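Local coordinates for transmembrane beta-barrels (Synthetic construct, PDB 6X9Z), which forms a computationally designed eight-stranded antiparallel beta-barrel made to fold into and span a lipid membrane, at residues P68-A72 and L100-Y104. Numbering follows the deposited sequence.
Sequences PYVKA and LMVEY
Tyr69 reaches Glu103 inside the barrel, and their polar ends carry the contact. The hydroxyl OH of Tyr69 donates a very short hydrogen bond to OE1 of Glu103, 2.5 Å long. OE1 lies at the edge of the ring, in its plane. The carboxylate is turned almost square to that ring, with the two planes 78° apart. Tyr69 gets there because CG sits between the backbone N and the carbonyl carbon (chi1 67°), and this swings the phenol across to strand 98-106. Glu103 answers with an extended chain, and CB of Glu103 passes 3.2 Å from OH of Tyr69.

Lys71 comes in from the same strand as Tyr69, its extended chain crossing that of Glu103 at about a right angle. NZ of Lys71 forms a salt bridge with OE1 of Glu103 at 3.2 Å, and its hydrogen bond there is weak. OE1 thus takes both donors. The stronger partner of Lys71 is Asp39, so the amine joins two acids in one charged network. Its positive charge probably helps keep Glu103 ionised. A glutamine in place of Glu103 would probably leave Lys71 without one of its two salt-bridge partners and weaken the grip on the tyrosine hydroxyl.

Met101 packs against the hydroxyl end of Tyr69. Its extended chain brings the methyl CE to 3.2 Å from OH of Tyr69, approaching the ring obliquely. The same side chain touches Tyr11 and Val13 on strand 8-17.

Strand 82-93 lies between strands 66-77 and 98-106. Tyr69 and Lys71 make backbone hydrogen bonds to its Gly89 and Gly87. The side chains of Tyr69, Lys71 and Glu103 therefore link next-but-one strands across the barrel interior, consistent with the mortise-tenon motif of transmembrane beta-barrels, a tyrosine lying beside a glycine of the next strand with its hydroxyl held by an acid.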
loop_
_atom_site.group_PDB
_atom_site.type_symbol
_atom_site.label_atom_id
_atom_site.label_comp_id
_atom_site.label_asym_id
_atom_site.label_seq_id
_atom_site.Cartn_x
_atom_site.Cartn_y
_atom_site.Cartn_z
ATOM N N PRO A 68 -6.107 -5.145 -9.139
ATOM C CA PRO A 68 -5.770 -3.719 -9.129
ATOM C C PRO A 68 -6.385 -3.017 -7.929
ATOM O O PRO A 68 -7.373 -3.469 -7.348
ATOM C CB PRO A 68 -6.376 -3.199 -10.439
ATOM C CG PRO A 68 -6.710 -4.429 -11.250
ATOM C CD PRO A 68 -6.994 -5.500 -10.257
ATOM N N TYR A 69 -5.788 -1.884 -7.565
ATOM C CA TYR A 69 -6.324 -1.080 -6.477
ATOM C C TYR A 69 -5.880 0.364 -6.651
ATOM O O TYR A 69 -4.827 0.643 -7.231
ATOM C CB TYR A 69 -5.886 -1.609 -5.100
ATOM C CG TYR A 69 -4.407 -1.487 -4.818
ATOM C CD1 TYR A 69 -3.900 -0.381 -4.148
ATOM C CD2 TYR A 69 -3.517 -2.476 -5.218
ATOM C CE1 TYR A 69 -2.551 -0.258 -3.888
ATOM C CE2 TYR A 69 -2.160 -2.362 -4.960
ATOM C CZ TYR A 69 -1.686 -1.248 -4.295
ATOM O OH TYR A 69 -0.342 -1.127 -4.036
ATOM N N VAL A 70 -6.716 1.273 -6.167
ATOM C CA VAL A 70 -6.359 2.673 -5.987
ATOM C C VAL A 70 -6.631 3.004 -4.528
ATOM O O VAL A 70 -7.577 2.479 -3.932
ATOM C CB VAL A 70 -7.138 3.606 -6.944
ATOM C CG1 VAL A 70 -8.636 3.493 -6.716
ATOM C CG2 VAL A 70 -6.667 5.059 -6.812
ATOM N N LYS A 71 -5.772 3.823 -3.934
ATOM C CA LYS A 71 -5.909 4.104 -2.515
ATOM C C LYS A 71 -5.428 5.515 -2.239
ATOM O O LYS A 71 -4.646 6.089 -3.001
ATOM C CB LYS A 71 -5.132 3.096 -1.661
ATOM C CG LYS A 71 -3.628 3.290 -1.674
ATOM C CD LYS A 71 -2.943 2.258 -0.795
ATOM C CE LYS A 71 -1.451 2.540 -0.683
ATOM N NZ LYS A 71 -0.731 1.492 0.089
ATOM N N ALA A 72 -5.923 6.072 -1.138
ATOM C CA ALA A 72 -5.486 7.373 -0.665
ATOM C C ALA A 72 -5.544 7.370 0.853
ATOM O O ALA A 72 -6.336 6.642 1.457
ATOM C CB ALA A 72 -6.341 8.512 -1.237
ATOM N N LEU A 100 2.819 -10.595 -5.295
ATOM C CA LEU A 100 3.762 -9.524 -5.574
ATOM C C LEU A 100 3.006 -8.214 -5.701
ATOM O O LEU A 100 1.921 -8.159 -6.286
ATOM C CB LEU A 100 4.547 -9.804 -6.852
ATOM C CG LEU A 100 5.192 -11.188 -6.866
ATOM C CD1 LEU A 100 5.898 -11.410 -8.179
ATOM C CD2 LEU A 100 6.140 -11.343 -5.687
ATOM N N MET A 101 3.589 -7.159 -5.146
ATOM C CA MET A 101 2.921 -5.874 -5.022
ATOM C C MET A 101 3.754 -4.817 -5.722
ATOM O O MET A 101 4.962 -4.718 -5.490
ATOM C CB MET A 101 2.719 -5.518 -3.551
ATOM C CG MET A 101 2.033 -4.194 -3.300
ATOM S SD MET A 101 1.869 -3.956 -1.523
ATOM C CE MET A 101 1.020 -2.386 -1.458
ATOM N N VAL A 102 3.114 -4.049 -6.592
ATOM C CA VAL A 102 3.727 -2.895 -7.231
ATOM C C VAL A 102 2.740 -1.745 -7.137
ATOM O O VAL A 102 1.526 -1.936 -7.283
ATOM C CB VAL A 102 4.119 -3.173 -8.696
ATOM C CG1 VAL A 102 5.105 -4.328 -8.766
ATOM C CG2 VAL A 102 2.891 -3.466 -9.541
ATOM N N GLU A 103 3.258 -0.555 -6.867
ATOM C CA GLU A 103 2.400 0.582 -6.588
ATOM C C GLU A 103 3.088 1.855 -7.040
ATOM O O GLU A 103 4.232 2.114 -6.661
ATOM C CB GLU A 103 2.073 0.661 -5.098
ATOM C CG GLU A 103 1.360 1.926 -4.698
ATOM C CD GLU A 103 0.916 1.891 -3.261
ATOM O OE1 GLU A 103 0.566 0.791 -2.779
ATOM O OE2 GLU A 103 0.924 2.959 -2.614
ATOM N N TYR A 104 2.388 2.635 -7.851
ATOM C CA TYR A 104 2.781 4.000 -8.152
ATOM C C TYR A 104 1.985 4.931 -7.249
ATOM O O TYR A 104 0.758 4.812 -7.155
ATOM C CB TYR A 104 2.535 4.332 -9.622
ATOM C CG TYR A 104 2.751 5.785 -9.951
ATOM C CD1 TYR A 104 1.676 6.624 -10.208
ATOM C CD2 TYR A 104 4.030 6.321 -9.993
ATOM C CE1 TYR A 104 1.869 7.956 -10.508
ATOM C CE2 TYR A 104 4.234 7.652 -10.289
ATOM C CZ TYR A 104 3.152 8.465 -10.545
ATOM O OH TYR A 104 3.351 9.791 -10.843
#